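Local structure of antibiotic biosynthesis monooxygenase (Rhodospirillum rubrum, 4HL9) at residues A[27-32]-A[71-76]. The protein is probably a monooxygenase of the antibiotic biosynthesis monooxygenase family, a small alpha-beta protein that forms a dimer. Sequence-based numbering, arbitrary orientation.
Sequences IAQDFI and HFVFIE
Ala28 and Asp30 pair with Phe74 and Phe72 where two antiparallel strands run side by side in the middle of the four-stranded sheet of this ferredoxin-like ABM fold, flanked by strands 59-65 and 104-115. Each is a hydrogen-bonded pair joined by two backbone bonds; Phe74 N to Ala28 O is the shortest of the four at 2.7 Å. Phe72 and Phe74 send their rings toward helix 37-52, where Phe72 meets Leu41 and Phe74 meets Leu47. On that face Asp30 OD2 sits at the edge of the Phe74 ring, 3.8 Å from CE2, and is hydrogen-bonded to Tyr44 OH. The other face looks to the second subunit: Ile27 CG2 touches Val73 CG1, and both side chains also pack against the partner chain. Here His71 is fixed from several directions. CG anti to the backbone N (chi1 174°) carries its imidazole alongside the Phe31 ring. The two form an offset stack, nearly parallel, with centroids 4.4 Å apart. Asp65 OD2 is hydrogen-bonded to His71 ND1. On the ring's other nitrogen, His71 NE2 donates, almost in its own ring plane, to a lone pair of Gln29 OE1, 2.6 Å away, in a bond bent to 143° at the hydrogen; together these two bonds probably hold the ring's rotation.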
loop_
_atom_site.group_PDB
_atom_site.type_symbol
_atom_site.label_atom_id
_atom_site.label_comp_id
_atom_site.label_asym_id
_atom_site.label_seq_id
_atom_site.Cartn_x
_atom_site.Cartn_y
_atom_site.Cartn_z
ATOM N N ILE A 27 5.183 1.388 -0.581
ATOM C CA ILE A 27 4.021 2.240 -0.321
ATOM C C ILE A 27 4.504 3.484 0.431
ATOM O O ILE A 27 5.245 3.372 1.402
ATOM C CB ILE A 27 2.953 1.499 0.491
ATOM C CG1 ILE A 27 2.404 0.337 -0.337
ATOM C CG2 ILE A 27 1.787 2.480 0.909
ATOM C CD1 ILE A 27 1.599 -0.660 0.511
ATOM N N ALA A 28 4.068 4.643 -0.047
ATOM C CA ALA A 28 4.351 5.951 0.533
ATOM C C ALA A 28 3.019 6.644 0.728
ATOM O O ALA A 28 2.134 6.562 -0.153
ATOM C CB ALA A 28 5.197 6.755 -0.410
ATOM N N GLN A 29 2.878 7.301 1.877
ATOM C CA GLN A 29 1.663 7.988 2.270
ATOM C C GLN A 29 1.979 9.417 2.657
ATOM O O GLN A 29 2.908 9.672 3.460
ATOM C CB GLN A 29 1.028 7.298 3.470
ATOM C CG GLN A 29 0.727 5.818 3.252
ATOM C CD GLN A 29 0.003 5.221 4.421
ATOM O OE1 GLN A 29 -1.037 5.735 4.837
ATOM N NE2 GLN A 29 0.539 4.119 4.965
ATOM N N ASP A 30 1.209 10.329 2.090
ATOM C CA ASP A 30 1.283 11.749 2.427
ATOM C C ASP A 30 -0.040 12.148 3.093
ATOM O O ASP A 30 -1.102 11.621 2.718
ATOM C CB ASP A 30 1.425 12.586 1.177
ATOM C CG ASP A 30 2.761 12.391 0.449
ATOM O OD1 ASP A 30 3.725 11.809 0.997
ATOM O OD2 ASP A 30 2.831 12.880 -0.687
ATOM N N PHE A 31 0.042 13.068 4.053
ATOM C CA PHE A 31 -1.153 13.617 4.724
ATOM C C PHE A 31 -1.130 15.107 4.509
ATOM O O PHE A 31 -0.336 15.807 5.126
ATOM C CB PHE A 31 -1.143 13.265 6.209
ATOM C CG PHE A 31 -1.040 11.771 6.480
ATOM C CD1 PHE A 31 -2.184 11.019 6.731
ATOM C CD2 PHE A 31 0.192 11.131 6.477
ATOM C CE1 PHE A 31 -2.104 9.644 6.986
ATOM C CE2 PHE A 31 0.290 9.747 6.724
ATOM C CZ PHE A 31 -0.854 9.008 6.976
ATOM N N ILE A 32 -1.953 15.569 3.583
ATOM C CA ILE A 32 -1.912 16.960 3.130
ATOM C C ILE A 32 -2.994 17.767 3.867
ATOM O O ILE A 32 -4.115 17.260 4.044
ATOM C CB ILE A 32 -2.137 17.050 1.597
ATOM C CG1 ILE A 32 -1.043 16.254 0.841
ATOM C CG2 ILE A 32 -2.143 18.517 1.123
ATOM C CD1 ILE A 32 0.371 16.596 1.337
ATOM N N HIS A 71 -5.377 12.401 2.008
ATOM C CA HIS A 71 -4.469 11.299 2.395
ATOM C C HIS A 71 -4.154 10.570 1.091
ATOM O O HIS A 71 -5.007 9.858 0.548
ATOM C CB HIS A 71 -5.098 10.381 3.472
ATOM C CG HIS A 71 -4.280 9.151 3.814
ATOM N ND1 HIS A 71 -4.834 8.020 4.381
ATOM C CD2 HIS A 71 -2.963 8.870 3.651
ATOM C CE1 HIS A 71 -3.896 7.104 4.570
ATOM N NE2 HIS A 71 -2.750 7.590 4.126
ATOM N N PHE A 72 -2.951 10.808 0.558
ATOM C CA PHE A 72 -2.577 10.244 -0.752
ATOM C C PHE A 72 -1.650 9.083 -0.538
ATOM O O PHE A 72 -0.805 9.145 0.351
ATOM C CB PHE A 72 -1.912 11.303 -1.648
ATOM C CG PHE A 72 -2.847 12.389 -2.064
ATOM C CD1 PHE A 72 -3.693 12.215 -3.157
ATOM C CD2 PHE A 72 -2.919 13.573 -1.328
ATOM C CE1 PHE A 72 -4.573 13.205 -3.527
ATOM C CE2 PHE A 72 -3.798 14.569 -1.688
ATOM C CZ PHE A 72 -4.626 14.389 -2.794
ATOM N N VAL A 73 -1.781 8.058 -1.384
ATOM C CA VAL A 73 -0.999 6.833 -1.239
ATOM C C VAL A 73 -0.394 6.439 -2.586
ATOM O O VAL A 73 -1.112 6.294 -3.588
ATOM C CB VAL A 73 -1.829 5.673 -0.649
ATOM C CG1 VAL A 73 -0.992 4.369 -0.571
ATOM C CG2 VAL A 73 -2.364 6.044 0.748
ATOM N N PHE A 74 0.925 6.295 -2.595
ATOM C CA PHE A 74 1.656 5.819 -3.752
ATOM C C PHE A 74 1.869 4.319 -3.599
ATOM O O PHE A 74 2.181 3.846 -2.517
ATOM C CB PHE A 74 3.045 6.491 -3.817
ATOM C CG PHE A 74 3.008 7.955 -4.169
ATOM C CD1 PHE A 74 3.002 8.363 -5.499
ATOM C CD2 PHE A 74 3.027 8.923 -3.166
ATOM C CE1 PHE A 74 2.984 9.719 -5.832
ATOM C CE2 PHE A 74 3.040 10.272 -3.487
ATOM C CZ PHE A 74 3.007 10.672 -4.812
ATOM N N ILE A 75 1.659 3.565 -4.678
ATOM C CA ILE A 75 2.052 2.168 -4.706
ATOM C C ILE A 75 3.025 2.045 -5.860
ATOM O O ILE A 75 2.676 2.351 -6.995
ATOM C CB ILE A 75 0.843 1.214 -4.938
ATOM C CG1 ILE A 75 -0.104 1.230 -3.731
ATOM C CG2 ILE A 75 1.346 -0.228 -5.146
ATOM C CD1 ILE A 75 -1.427 0.459 -3.981
ATOM N N GLU A 76 4.244 1.592 -5.563
ATOM C CA GLU A 76 5.325 1.654 -6.538
ATOM C C GLU A 76 5.989 0.283 -6.618
ATOM O O GLU A 76 5.985 -0.486 -5.661
ATOM C CB GLU A 76 6.373 2.733 -6.157
ATOM C CG GLU A 76 5.854 3.925 -5.298
ATOM C CD GLU A 76 6.965 4.901 -4.790
ATOM O OE1 GLU A 76 8.176 4.675 -5.036
ATOM O OE2 GLU A 76 6.610 5.936 -4.157
#